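Local coordinates for protein carboxylesterase (Ferroplasma acidiphilum, PDB 3WJ2) that probably hydrolyses carboxylic esters, as a carboxylesterase of the alpha/beta hydrolase fold, at residues Y56-D61 and L65-Y70; D132-I137 and I150-D155; Y203-K208 and D251-P256; G278-H281 and T285-E288. One frame throughout, in Å; residues are numbered along the deposited sequence.

Interaction 1 (Y56-D61 and L65-Y70); sequences YKIKLD and LNARMY
The beta hairpin of strands 52-60 and 63-71 sets Tyr-56 against Ala-67 and Ile-58 against Leu-65 as antiparallel hydrogen-bonded pairs, with Lys-57 and Asn-66 forming the non-hydrogen-bonded pair between them. Ile-58 N meets Leu-65 O at 2.8 Å, almost straight (177° at the hydrogen), and Leu-65 N answers to Ile-58 O at 3.0 Å. At the next hydrogen-bonded pair, Tyr-56 N reaches Ala-67 O at 2.8 Å, and Ala-67 N returns a bond to Tyr-56 O. The axes of the two short strands, 56-60 and 65-70, run at 137° to each other, well off the 180° of a flat antiparallel pair. In the mixed sheet of this alpha/beta hydrolase, strand 52-60 is outermost within the chain, and strand 63-71 joins it to strand 109-113. On the face of Ile-58 and Ala-67, Ile-58 CG1 rests 3.8 Å from Ala-67 CB; beyond it Leu-60 CD1 comes 3.6 Å from Leu-65 CD1, and Tyr-136 of helix 125-139 packs on Ile-58 and Leu-60. With CG beside the backbone N (chi1 -69°), Tyr-56 runs alongside Met-69, whose CB touches the ring edge in plane, 3.8 Å from Tyr-56 CE2. On the reverse face Lys-57 lies along Asn-66.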
loop_
_atom_site.group_PDB
_atom_site.type_symbol
_atom_site.label_atom_id
_atom_site.label_comp_id
_atom_site.label_asym_id
_atom_site.label_seq_id
_atom_site.Cartn_x
_atom_site.Cartn_y
_atom_site.Cartn_z
ATOM N N TYR B 56 -4.644 44.944 0.404
ATOM C CA TYR B 56 -4.460 45.476 1.771
ATOM C C TYR B 56 -3.032 45.364 2.222
ATOM O O TYR B 56 -2.265 44.546 1.705
ATOM C CB TYR B 56 -5.305 44.740 2.810
ATOM C CG TYR B 56 -6.738 44.933 2.719
ATOM C CD1 TYR B 56 -7.363 45.967 3.436
ATOM C CD2 TYR B 56 -7.522 44.073 1.949
ATOM C CE1 TYR B 56 -8.721 46.150 3.368
ATOM C CE2 TYR B 56 -8.900 44.231 1.901
ATOM C CZ TYR B 56 -9.485 45.281 2.601
ATOM O OH TYR B 56 -10.851 45.465 2.553
ATOM N N LYS B 57 -2.660 46.230 3.165
ATOM C CA LYS B 57 -1.380 46.058 3.912
ATOM C C LYS B 57 -1.758 45.567 5.287
ATOM O O LYS B 57 -2.573 46.170 5.969
ATOM C CB LYS B 57 -0.596 47.358 3.894
ATOM C CG LYS B 57 -0.029 47.775 2.534
ATOM C CD LYS B 57 1.134 46.918 2.060
ATOM C CE LYS B 57 1.830 47.630 0.888
ATOM N NZ LYS B 57 2.922 46.802 0.208
ATOM N N ILE B 58 -1.204 44.448 5.725
ATOM C CA ILE B 58 -1.482 43.896 7.059
ATOM C C ILE B 58 -0.327 44.371 7.904
ATOM O O ILE B 58 0.784 43.900 7.762
ATOM C CB ILE B 58 -1.477 42.277 7.012
ATOM C CG1 ILE B 58 -2.481 41.747 5.972
ATOM C CG2 ILE B 58 -1.868 41.654 8.359
ATOM C CD1 ILE B 58 -3.832 42.340 6.064
ATOM N N LYS B 59 -0.611 45.316 8.773
ATOM C CA LYS B 59 0.446 46.018 9.551
ATOM C C LYS B 59 0.754 45.298 10.850
ATOM O O LYS B 59 0.202 45.611 11.898
ATOM C CB LYS B 59 -0.003 47.483 9.803
ATOM C CG LYS B 59 1.205 48.295 10.200
ATOM C CD LYS B 59 0.800 49.631 10.851
ATOM C CE LYS B 59 2.088 50.412 11.161
ATOM N NZ LYS B 59 3.315 49.468 11.251
ATOM N N LEU B 60 1.564 44.229 10.769
ATOM C CA LEU B 60 1.862 43.440 11.953
ATOM C C LEU B 60 3.039 44.133 12.725
ATOM O O LEU B 60 3.600 45.135 12.244
ATOM C CB LEU B 60 2.370 42.055 11.472
ATOM C CG LEU B 60 1.284 41.299 10.663
ATOM C CD1 LEU B 60 1.812 39.953 10.304
ATOM C CD2 LEU B 60 0.043 41.092 11.582
ATOM N N ASP B 61 3.349 43.607 13.883
ATOM C CA ASP B 61 4.492 44.145 14.663
ATOM C C ASP B 61 5.816 43.892 13.979
ATOM O O ASP B 61 6.191 42.726 13.742
ATOM C CB ASP B 61 4.455 43.604 16.124
ATOM C CG ASP B 61 3.150 44.033 16.887
ATOM O OD1 ASP B 61 2.406 44.965 16.326
ATOM O OD2 ASP B 61 2.939 43.446 17.985
ATOM N N LEU B 65 2.679 42.904 5.689
ATOM C CA LEU B 65 2.510 41.897 4.648
ATOM C C LEU B 65 1.512 42.443 3.622
ATOM O O LEU B 65 0.487 43.073 4.011
ATOM C CB LEU B 65 1.815 40.657 5.231
ATOM C CG LEU B 65 2.581 40.129 6.468
ATOM C CD1 LEU B 65 1.864 38.813 6.932
ATOM C CD2 LEU B 65 4.072 39.800 6.285
ATOM N N ASN B 66 1.728 42.054 2.386
ATOM C CA ASN B 66 0.662 42.260 1.393
ATOM C C ASN B 66 -0.452 41.238 1.586
ATOM O O ASN B 66 -0.196 40.066 1.956
ATOM C CB ASN B 66 1.150 42.133 -0.044
ATOM C CG ASN B 66 2.104 43.228 -0.460
ATOM O OD1 ASN B 66 3.090 43.009 -1.219
ATOM N ND2 ASN B 66 1.808 44.396 -0.029
ATOM N N ALA B 67 -1.707 41.633 1.316
ATOM C CA ALA B 67 -2.876 40.697 1.272
ATOM C C ALA B 67 -3.814 41.099 0.173
ATOM O O ALA B 67 -3.962 42.321 -0.084
ATOM C CB ALA B 67 -3.592 40.648 2.528
ATOM N N ARG B 68 -4.363 40.132 -0.548
ATOM C CA ARG B 68 -5.389 40.445 -1.559
ATOM C C ARG B 68 -6.669 39.759 -1.197
ATOM O O ARG B 68 -6.691 38.502 -1.047
ATOM C CB ARG B 68 -4.906 40.100 -2.967
ATOM C CG ARG B 68 -5.935 40.363 -4.035
ATOM C CD ARG B 68 -5.369 40.230 -5.415
ATOM N NE ARG B 68 -4.341 41.272 -5.698
ATOM C CZ ARG B 68 -3.405 41.251 -6.658
ATOM N NH1 ARG B 68 -3.257 40.209 -7.530
ATOM N NH2 ARG B 68 -2.552 42.298 -6.735
ATOM N N MET B 69 -7.772 40.514 -1.163
ATOM C CA MET B 69 -9.074 40.019 -0.840
ATOM C C MET B 69 -9.934 39.855 -2.111
ATOM O O MET B 69 -9.923 40.728 -3.000
ATOM C CB MET B 69 -9.766 41.013 0.083
ATOM C CG MET B 69 -11.031 40.574 0.621
ATOM S SD MET B 69 -12.469 40.557 -0.443
ATOM C CE MET B 69 -12.709 42.233 -1.212
ATOM N N TYR B 70 -10.481 38.660 -2.302
ATOM C CA TYR B 70 -11.306 38.315 -3.498
ATOM C C TYR B 70 -12.671 38.031 -2.997
ATOM O O TYR B 70 -12.842 37.194 -2.046
ATOM C CB TYR B 70 -10.794 37.029 -4.158
ATOM C CG TYR B 70 -9.368 37.066 -4.590
ATOM C CD1 TYR B 70 -9.019 37.396 -5.908
ATOM C CD2 TYR B 70 -8.294 36.779 -3.668
ATOM C CE1 TYR B 70 -7.718 37.387 -6.297
ATOM C CE2 TYR B 70 -7.024 36.795 -4.031
ATOM C CZ TYR B 70 -6.672 37.082 -5.380
ATOM O OH TYR B 70 -5.374 37.053 -5.800
#

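Interaction 2 (D132-I137 and I150-D155); sequences DSFHYI and IGVAGD
Phe-134 and Val-152 mark the closest backbone approach, their CA atoms 7.8 Å apart, where helix segment 132-137 passes strand 150-155 with axes 10.0 Å apart and directions close to antiparallel (160°). This is helix-on-sheet packing in a beta-alpha-beta crossover of the alpha/beta hydrolase fold: helix 125-139 carries the chain from strand 109-113 to strand 150-155; these two strands run parallel, with strand 78-82 between them in the sheet. Strand 150-155 leads into a Gly-Asp-Ser-Ala-Gly sequence consistent with the nucleophile elbow of the family. Four buried side chains make the contact, and no hydrogen bond crosses it. Phe-134 swings its ring toward the strand with CG anti to the backbone N (chi1 165°). Its CE1 corner meets Ile-150 CG2 at 4.0 Å, the methyl lying at the ring edge near its plane. The neighbouring CD1 comes 3.9 Å from Val-152 CG1, the two side chains crossing at about a right angle. On the other flank of the same ring, CD2 sits 3.7 Å above the centre of the His-135 imidazole. Leu-80 of strand 78-82, Cys-169 and Pro-177 also touch the ring, while Cys-166 and Ala-162 of helix 157-172 pack on Val-152. A serine in place of Phe-134 would probably open a gap between helix and sheet, leaving Ile-150 CG2 and Val-152 CG1 without their aromatic neighbour. Nearer the helix's C-terminal end, Ile-150 extends its CD1 to 4.3 Å from Ile-137 CG2 and 4.1 Å from the backbone Ile-137 O.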
loop_
_atom_site.group_PDB
_atom_site.type_symbol
_atom_site.label_atom_id
_atom_site.label_comp_id
_atom_site.label_asym_id
_atom_site.label_seq_id
_atom_site.Cartn_x
_atom_site.Cartn_y
_atom_site.Cartn_z
ATOM N N ASP B 132 0.027 35.539 13.346
ATOM C CA ASP B 132 -0.249 36.961 13.618
ATOM C C ASP B 132 -1.254 37.538 12.631
ATOM O O ASP B 132 -2.121 38.345 13.071
ATOM C CB ASP B 132 1.043 37.776 13.624
ATOM C CG ASP B 132 1.923 37.459 14.824
ATOM O OD1 ASP B 132 1.483 36.911 15.899
ATOM O OD2 ASP B 132 3.112 37.816 14.734
ATOM N N SER B 133 -1.223 37.130 11.328
ATOM C CA SER B 133 -2.180 37.726 10.405
ATOM C C SER B 133 -3.602 37.271 10.719
ATOM O O SER B 133 -4.555 38.007 10.539
ATOM C CB SER B 133 -1.826 37.527 8.887
ATOM O OG SER B 133 -1.769 36.115 8.607
ATOM N N PHE B 134 -3.774 35.970 11.171
ATOM C CA PHE B 134 -5.072 35.479 11.529
ATOM C C PHE B 134 -5.615 36.351 12.677
ATOM O O PHE B 134 -6.753 36.783 12.597
ATOM C CB PHE B 134 -4.991 33.963 11.912
ATOM C CG PHE B 134 -6.253 33.522 12.624
ATOM C CD1 PHE B 134 -7.470 33.473 11.931
ATOM C CD2 PHE B 134 -6.245 33.326 14.029
ATOM C CE1 PHE B 134 -8.692 33.156 12.601
ATOM C CE2 PHE B 134 -7.478 33.031 14.666
ATOM C CZ PHE B 134 -8.664 32.991 13.959
ATOM N N HIS B 135 -4.762 36.525 13.681
ATOM C CA HIS B 135 -5.281 37.294 14.835
ATOM C C HIS B 135 -5.504 38.728 14.484
ATOM O O HIS B 135 -6.500 39.348 14.971
ATOM C CB HIS B 135 -4.380 37.081 16.058
ATOM C CG HIS B 135 -4.595 35.757 16.721
ATOM N ND1 HIS B 135 -5.751 35.428 17.411
ATOM C CD2 HIS B 135 -3.853 34.627 16.668
ATOM C CE1 HIS B 135 -5.654 34.176 17.832
ATOM N NE2 HIS B 135 -4.499 33.670 17.414
ATOM N N TYR B 136 -4.676 39.305 13.631
ATOM C CA TYR B 136 -4.889 40.714 13.194
ATOM C C TYR B 136 -6.221 40.881 12.483
ATOM O O TYR B 136 -7.019 41.815 12.826
ATOM C CB TYR B 136 -3.720 41.120 12.327
ATOM C CG TYR B 136 -3.725 42.547 11.775
ATOM C CD1 TYR B 136 -2.856 43.500 12.238
ATOM C CD2 TYR B 136 -4.467 42.821 10.632
ATOM C CE1 TYR B 136 -2.814 44.771 11.613
ATOM C CE2 TYR B 136 -4.424 44.051 10.013
ATOM C CZ TYR B 136 -3.590 45.024 10.517
ATOM O OH TYR B 136 -3.524 46.280 9.824
ATOM N N ILE B 137 -6.482 40.027 11.488
ATOM C CA ILE B 137 -7.734 40.127 10.770
ATOM C C ILE B 137 -8.924 39.794 11.632
ATOM O O ILE B 137 -9.982 40.454 11.516
ATOM C CB ILE B 137 -7.695 39.309 9.455
ATOM C CG1 ILE B 137 -6.602 39.929 8.587
ATOM C CG2 ILE B 137 -9.050 39.430 8.712
ATOM C CD1 ILE B 137 -6.036 38.956 7.471
ATOM N N ILE B 150 -14.233 33.382 10.370
ATOM C CA ILE B 150 -12.939 33.326 9.633
ATOM C C ILE B 150 -12.322 31.983 9.797
ATOM O O ILE B 150 -12.114 31.545 10.958
ATOM C CB ILE B 150 -12.032 34.416 10.184
ATOM C CG1 ILE B 150 -12.724 35.810 10.012
ATOM C CG2 ILE B 150 -10.679 34.419 9.426
ATOM C CD1 ILE B 150 -11.907 36.916 10.668
ATOM N N GLY B 151 -12.014 31.347 8.645
ATOM C CA GLY B 151 -11.211 30.057 8.645
ATOM C C GLY B 151 -9.866 30.338 8.001
ATOM O O GLY B 151 -9.553 31.450 7.612
ATOM N N VAL B 152 -9.071 29.284 8.007
ATOM C CA VAL B 152 -7.728 29.380 7.409
ATOM C C VAL B 152 -7.526 28.238 6.465
ATOM O O VAL B 152 -8.144 27.190 6.601
ATOM C CB VAL B 152 -6.591 29.417 8.438
ATOM C CG1 VAL B 152 -6.700 30.713 9.298
ATOM C CG2 VAL B 152 -6.593 28.161 9.386
ATOM N N ALA B 153 -6.649 28.469 5.468
ATOM C CA ALA B 153 -6.477 27.437 4.429
ATOM C C ALA B 153 -5.131 27.607 3.784
ATOM O O ALA B 153 -4.541 28.700 3.880
ATOM C CB ALA B 153 -7.578 27.626 3.405
ATOM N N GLY B 154 -4.674 26.577 3.117
ATOM C CA GLY B 154 -3.406 26.762 2.296
ATOM C C GLY B 154 -3.122 25.478 1.508
ATOM O O GLY B 154 -3.901 24.546 1.589
ATOM N N ASP B 155 -2.101 25.560 0.692
ATOM C CA ASP B 155 -1.584 24.366 0.009
ATOM C C ASP B 155 -0.146 24.224 0.250
ATOM O O ASP B 155 0.605 25.150 0.374
ATOM C CB ASP B 155 -1.877 24.480 -1.506
ATOM C CG ASP B 155 -1.219 25.667 -2.169
ATOM O OD1 ASP B 155 -1.617 26.826 -1.886
ATOM O OD2 ASP B 155 -0.215 25.519 -2.922
#

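Interaction 3 (Y203-K208 and D251-P256); sequences YVLTGK and DPLRDP
Leu-205 sends CB toward the 251-256 segment, and CG, anti to the backbone N (chi1 171°), comes 4.2 Å from Pro-252 CG. The branch that does most of the touching is CD2: it lies 4.1 Å from Pro-252 CG, 4.0 Å from Leu-253 CG, whose side chain it crosses at about a right angle, and 4.1 Å from Asp-251 OD1. The backbone joins in, with Leu-205 O 3.5 Å from Pro-252 CG. Asp-251 in turn opens a type I turn into helix 254-266, and its OD1 accepts a capping bond from Leu-253 N at 2.9 Å, the donor standing well above the carboxylate plane. An alanine at Asp-251 removes both oxygens, which would probably leave Leu-253 N and Asn-248 without their acceptor and the type I turn freer to shift against Leu-205. Thr-206 likewise N-caps helix 207-217, its OG1 accepting from Met-209 N, so each segment leads into a capped helix. His-281 packs on Leu-205, Asp-251 and Leu-253, and Asp-251 lies where a hydrolase of this fold would carry its triad acid. No hydrogen bond crosses between the segments; the contact is mainly apolar, while the carboxylate it borders is held by Leu-253 N at OD1 and Asn-248 at OD2.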
loop_
_atom_site.group_PDB
_atom_site.type_symbol
_atom_site.label_atom_id
_atom_site.label_comp_id
_atom_site.label_asym_id
_atom_site.label_seq_id
_atom_site.Cartn_x
_atom_site.Cartn_y
_atom_site.Cartn_z
ATOM N N TYR B 203 10.227 13.406 -10.747
ATOM C CA TYR B 203 10.424 14.840 -11.167
ATOM C C TYR B 203 9.686 16.038 -10.534
ATOM O O TYR B 203 10.368 17.095 -10.379
ATOM C CB TYR B 203 10.524 14.996 -12.708
ATOM C CG TYR B 203 11.465 13.978 -13.350
ATOM C CD1 TYR B 203 12.865 14.135 -13.318
ATOM C CD2 TYR B 203 10.942 12.840 -13.980
ATOM C CE1 TYR B 203 13.726 13.151 -13.904
ATOM C CE2 TYR B 203 11.764 11.883 -14.554
ATOM C CZ TYR B 203 13.147 12.029 -14.518
ATOM O OH TYR B 203 13.892 11.036 -15.123
ATOM N N VAL B 204 8.369 15.972 -10.188
ATOM C CA VAL B 204 7.669 17.239 -9.830
ATOM C C VAL B 204 8.014 17.690 -8.424
ATOM O O VAL B 204 8.583 18.703 -8.248
ATOM C CB VAL B 204 6.138 17.365 -10.120
ATOM C CG1 VAL B 204 5.691 18.822 -9.921
ATOM C CG2 VAL B 204 5.781 16.923 -11.539
ATOM N N LEU B 205 7.697 16.938 -7.395
ATOM C CA LEU B 205 8.303 17.300 -6.104
ATOM C C LEU B 205 9.221 16.186 -5.748
ATOM O O LEU B 205 8.757 15.087 -5.472
ATOM C CB LEU B 205 7.222 17.504 -5.059
ATOM C CG LEU B 205 7.670 17.667 -3.617
ATOM C CD1 LEU B 205 8.565 18.952 -3.486
ATOM C CD2 LEU B 205 6.417 17.675 -2.710
ATOM N N THR B 206 10.534 16.376 -5.796
ATOM C CA THR B 206 11.442 15.329 -5.547
ATOM C C THR B 206 11.908 15.294 -4.092
ATOM O O THR B 206 11.781 16.300 -3.393
ATOM C CB THR B 206 12.728 15.451 -6.400
ATOM O OG1 THR B 206 13.381 16.695 -6.108
ATOM C CG2 THR B 206 12.409 15.536 -7.865
ATOM N N GLY B 207 12.528 14.184 -3.703
ATOM C CA GLY B 207 13.185 14.054 -2.381
ATOM C C GLY B 207 14.257 15.096 -2.107
ATOM O O GLY B 207 14.304 15.746 -1.028
ATOM N N LYS B 208 15.093 15.321 -3.102
ATOM C CA LYS B 208 16.168 16.312 -3.025
ATOM C C LYS B 208 15.597 17.701 -2.857
ATOM O O LYS B 208 16.110 18.451 -2.046
ATOM C CB LYS B 208 17.051 16.295 -4.245
ATOM C CG LYS B 208 17.967 15.064 -4.220
ATOM C CD LYS B 208 18.672 14.983 -5.566
ATOM C CE LYS B 208 19.861 15.920 -5.521
ATOM N NZ LYS B 208 20.729 15.675 -6.690
ATOM N N ASP B 251 2.270 11.312 -4.417
ATOM C CA ASP B 251 2.913 12.564 -3.872
ATOM C C ASP B 251 3.730 12.088 -2.682
ATOM O O ASP B 251 3.228 11.370 -1.786
ATOM C CB ASP B 251 1.769 13.514 -3.414
ATOM C CG ASP B 251 2.256 14.745 -2.659
ATOM O OD1 ASP B 251 3.383 14.947 -2.299
ATOM O OD2 ASP B 251 1.320 15.586 -2.497
ATOM N N PRO B 252 5.018 12.429 -2.626
ATOM C CA PRO B 252 5.841 12.002 -1.453
ATOM C C PRO B 252 5.282 12.433 -0.083
ATOM O O PRO B 252 5.516 11.783 0.940
ATOM C CB PRO B 252 7.227 12.550 -1.713
ATOM C CG PRO B 252 7.017 13.627 -2.817
ATOM C CD PRO B 252 5.765 13.333 -3.542
ATOM N N LEU B 253 4.540 13.566 -0.040
ATOM C CA LEU B 253 4.007 14.095 1.210
ATOM C C LEU B 253 2.739 13.411 1.714
ATOM O O LEU B 253 2.198 13.767 2.746
ATOM C CB LEU B 253 3.633 15.598 1.031
ATOM C CG LEU B 253 4.856 16.407 0.762
ATOM C CD1 LEU B 253 4.479 17.955 0.908
ATOM C CD2 LEU B 253 6.100 16.102 1.492
ATOM N N ARG B 254 2.164 12.452 0.958
ATOM C CA ARG B 254 0.853 11.917 1.204
ATOM C C ARG B 254 0.743 11.160 2.551
ATOM O O ARG B 254 -0.227 11.350 3.274
ATOM C CB ARG B 254 0.528 10.920 0.060
ATOM C CG ARG B 254 -0.837 10.193 0.183
ATOM C CD ARG B 254 -0.871 8.994 -0.793
ATOM N NE ARG B 254 -0.102 7.930 -0.170
ATOM C CZ ARG B 254 0.132 6.777 -0.820
ATOM N NH1 ARG B 254 -0.153 6.652 -2.126
ATOM N NH2 ARG B 254 0.794 5.807 -0.192
ATOM N N ASP B 255 1.659 10.231 2.796
ATOM C CA ASP B 255 1.382 9.344 4.000
ATOM C C ASP B 255 1.294 10.139 5.352
ATOM O O ASP B 255 0.326 9.932 6.106
ATOM C CB ASP B 255 2.380 8.214 4.123
ATOM C CG ASP B 255 2.140 7.079 3.043
ATOM O OD1 ASP B 255 1.085 7.065 2.403
ATOM O OD2 ASP B 255 3.043 6.231 2.913
ATOM N N PRO B 256 2.230 11.082 5.600
ATOM C CA PRO B 256 2.042 11.862 6.843
ATOM C C PRO B 256 0.735 12.646 6.906
ATOM O O PRO B 256 0.162 12.832 8.000
ATOM C CB PRO B 256 3.296 12.802 6.869
ATOM C CG PRO B 256 4.366 12.061 6.010
ATOM C CD PRO B 256 3.465 11.469 4.892
#

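Interaction 4 (G278-H281 and T285-E288); sequences GMIH and TDFE
Asp-286 OD2 takes a hydrogen bond of 2.6 Å from a water, and the same water gives its other hydrogen to His-281 O at 2.7 Å. The angle between the two acceptors at the water is about 106°, close to tetrahedral. Without this bridge the segments hardly meet: His-281 O and Asp-286 OD2 stay 4.3 Å apart, and Ile-280 CG1 reaches Asp-286 OD2 at 4.5 Å. The carboxylate gets there because CB of Asp-286 aims at the 278-281 segment and CG is turned beside the backbone N (chi1 -64°); Phe-11 also packs on this side chain. The bridge spans the loop that leaves strand 271-280 and leads to helix 291-303. The loop following the last strand of an alpha/beta hydrolase is where the histidine of the catalytic triad is found, and His-281, whose CB points away from the 285-288 segment and whose side chain touches Ser-156 and Asp-251, is consistent with that role. Beyond Asp-286, Phe-287 stacks on Phe-101 of helix 96-106 and has Glu-288 CG 3.5 Å above its ring plane. As a carboxylate Asp-286 has no hydrogen to offer His-281 O, itself an acceptor, so the water provides both hydrogens of the bridge.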
loop_
_atom_site.group_PDB
_atom_site.type_symbol
_atom_site.label_atom_id
_atom_site.label_comp_id
_atom_site.label_asym_id
_atom_site.label_seq_id
_atom_site.Cartn_x
_atom_site.Cartn_y
_atom_site.Cartn_z
ATOM N N GLY B 278 -4.952 9.278 -8.660
ATOM C CA GLY B 278 -4.174 9.745 -9.833
ATOM C C GLY B 278 -3.586 11.112 -9.704
ATOM O O GLY B 278 -2.966 11.606 -10.678
ATOM N N MET B 279 -3.772 11.827 -8.595
ATOM C CA MET B 279 -3.240 13.181 -8.511
ATOM C C MET B 279 -1.785 13.246 -7.990
ATOM O O MET B 279 -1.279 12.274 -7.382
ATOM C CB MET B 279 -4.088 13.989 -7.494
ATOM C CG MET B 279 -5.560 14.043 -7.875
ATOM S SD MET B 279 -5.700 15.224 -9.326
ATOM C CE MET B 279 -6.279 14.107 -10.607
ATOM N N ILE B 280 -1.086 14.371 -8.301
ATOM C CA ILE B 280 0.302 14.578 -7.900
ATOM C C ILE B 280 0.390 15.861 -7.025
ATOM O O ILE B 280 -0.606 16.624 -6.896
ATOM C CB ILE B 280 1.246 14.769 -9.136
ATOM C CG1 ILE B 280 0.723 15.930 -9.990
ATOM C CG2 ILE B 280 1.368 13.422 -9.866
ATOM C CD1 ILE B 280 1.893 16.328 -10.964
ATOM N N HIS B 281 1.537 16.113 -6.398
ATOM C CA HIS B 281 1.696 17.335 -5.594
ATOM C C HIS B 281 1.470 18.558 -6.461
ATOM O O HIS B 281 1.816 18.548 -7.649
ATOM C CB HIS B 281 3.089 17.411 -4.973
ATOM C CG HIS B 281 3.113 18.315 -3.761
ATOM N ND1 HIS B 281 3.592 19.625 -3.744
ATOM C CD2 HIS B 281 2.701 18.049 -2.510
ATOM C CE1 HIS B 281 3.477 20.099 -2.528
ATOM N NE2 HIS B 281 2.963 19.179 -1.749
ATOM N N THR B 285 -3.381 23.701 -7.534
ATOM C CA THR B 285 -2.976 24.882 -8.295
ATOM C C THR B 285 -2.873 24.444 -9.752
ATOM O O THR B 285 -2.718 25.356 -10.619
ATOM C CB THR B 285 -1.783 25.538 -7.704
ATOM O OG1 THR B 285 -0.775 24.582 -7.404
ATOM C CG2 THR B 285 -2.157 26.345 -6.434
ATOM N N ASP B 286 -2.943 23.145 -10.044
ATOM C CA ASP B 286 -3.040 22.675 -11.470
ATOM C C ASP B 286 -4.457 22.610 -11.997
ATOM O O ASP B 286 -4.720 21.918 -12.985
ATOM C CB ASP B 286 -2.419 21.301 -11.549
ATOM C CG ASP B 286 -0.972 21.290 -11.240
ATOM O OD1 ASP B 286 -0.261 22.313 -11.307
ATOM O OD2 ASP B 286 -0.461 20.148 -10.875
ATOM N N PHE B 287 -5.421 23.292 -11.392
ATOM C CA PHE B 287 -6.790 23.194 -11.747
ATOM C C PHE B 287 -7.114 23.586 -13.222
ATOM O O PHE B 287 -8.185 23.238 -13.694
ATOM C CB PHE B 287 -7.737 23.999 -10.832
ATOM C CG PHE B 287 -7.628 25.505 -11.066
ATOM C CD1 PHE B 287 -8.681 26.173 -11.701
ATOM C CD2 PHE B 287 -6.472 26.185 -10.684
ATOM C CE1 PHE B 287 -8.515 27.600 -11.897
ATOM C CE2 PHE B 287 -6.263 27.574 -10.897
ATOM C CZ PHE B 287 -7.327 28.272 -11.491
ATOM N N GLU B 288 -6.176 24.295 -13.824
ATOM C CA GLU B 288 -6.476 24.678 -15.224
ATOM C C GLU B 288 -6.014 23.596 -16.169
ATOM O O GLU B 288 -6.247 23.711 -17.394
ATOM C CB GLU B 288 -5.756 26.011 -15.514
ATOM C CG GLU B 288 -6.329 27.146 -14.729
ATOM C CD GLU B 288 -5.343 28.334 -14.579
ATOM O OE1 GLU B 288 -4.129 28.112 -14.282
ATOM O OE2 GLU B 288 -5.775 29.501 -14.707
HETATM O O HOH W 1 1.955 19.971 -9.995
#

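Overall arrangement
From the N terminus, interaction 1 closes the short hairpin loop at one margin of the sheet. Interaction 2 follows, closing the 12 residues between segments 132-137 and 150-155; the two adjoin where Leu-60 CD2 packs on the backbone oxygen of Asp-132. Interaction 3 bridges 42 residues, bringing the starts of helices 207-217 and 254-266 together, and interaction 4 closes the tight loop after strand 271-280. All four come in series, none nested or crossing. Interactions 3 and 4 meet around His-281, while Thr-285 touches Asp-155, linking interaction 4 with the strand of interaction 2. Interactions 1 and 3 lie on opposite sides of the chain's centre, their centres about 31 Å apart.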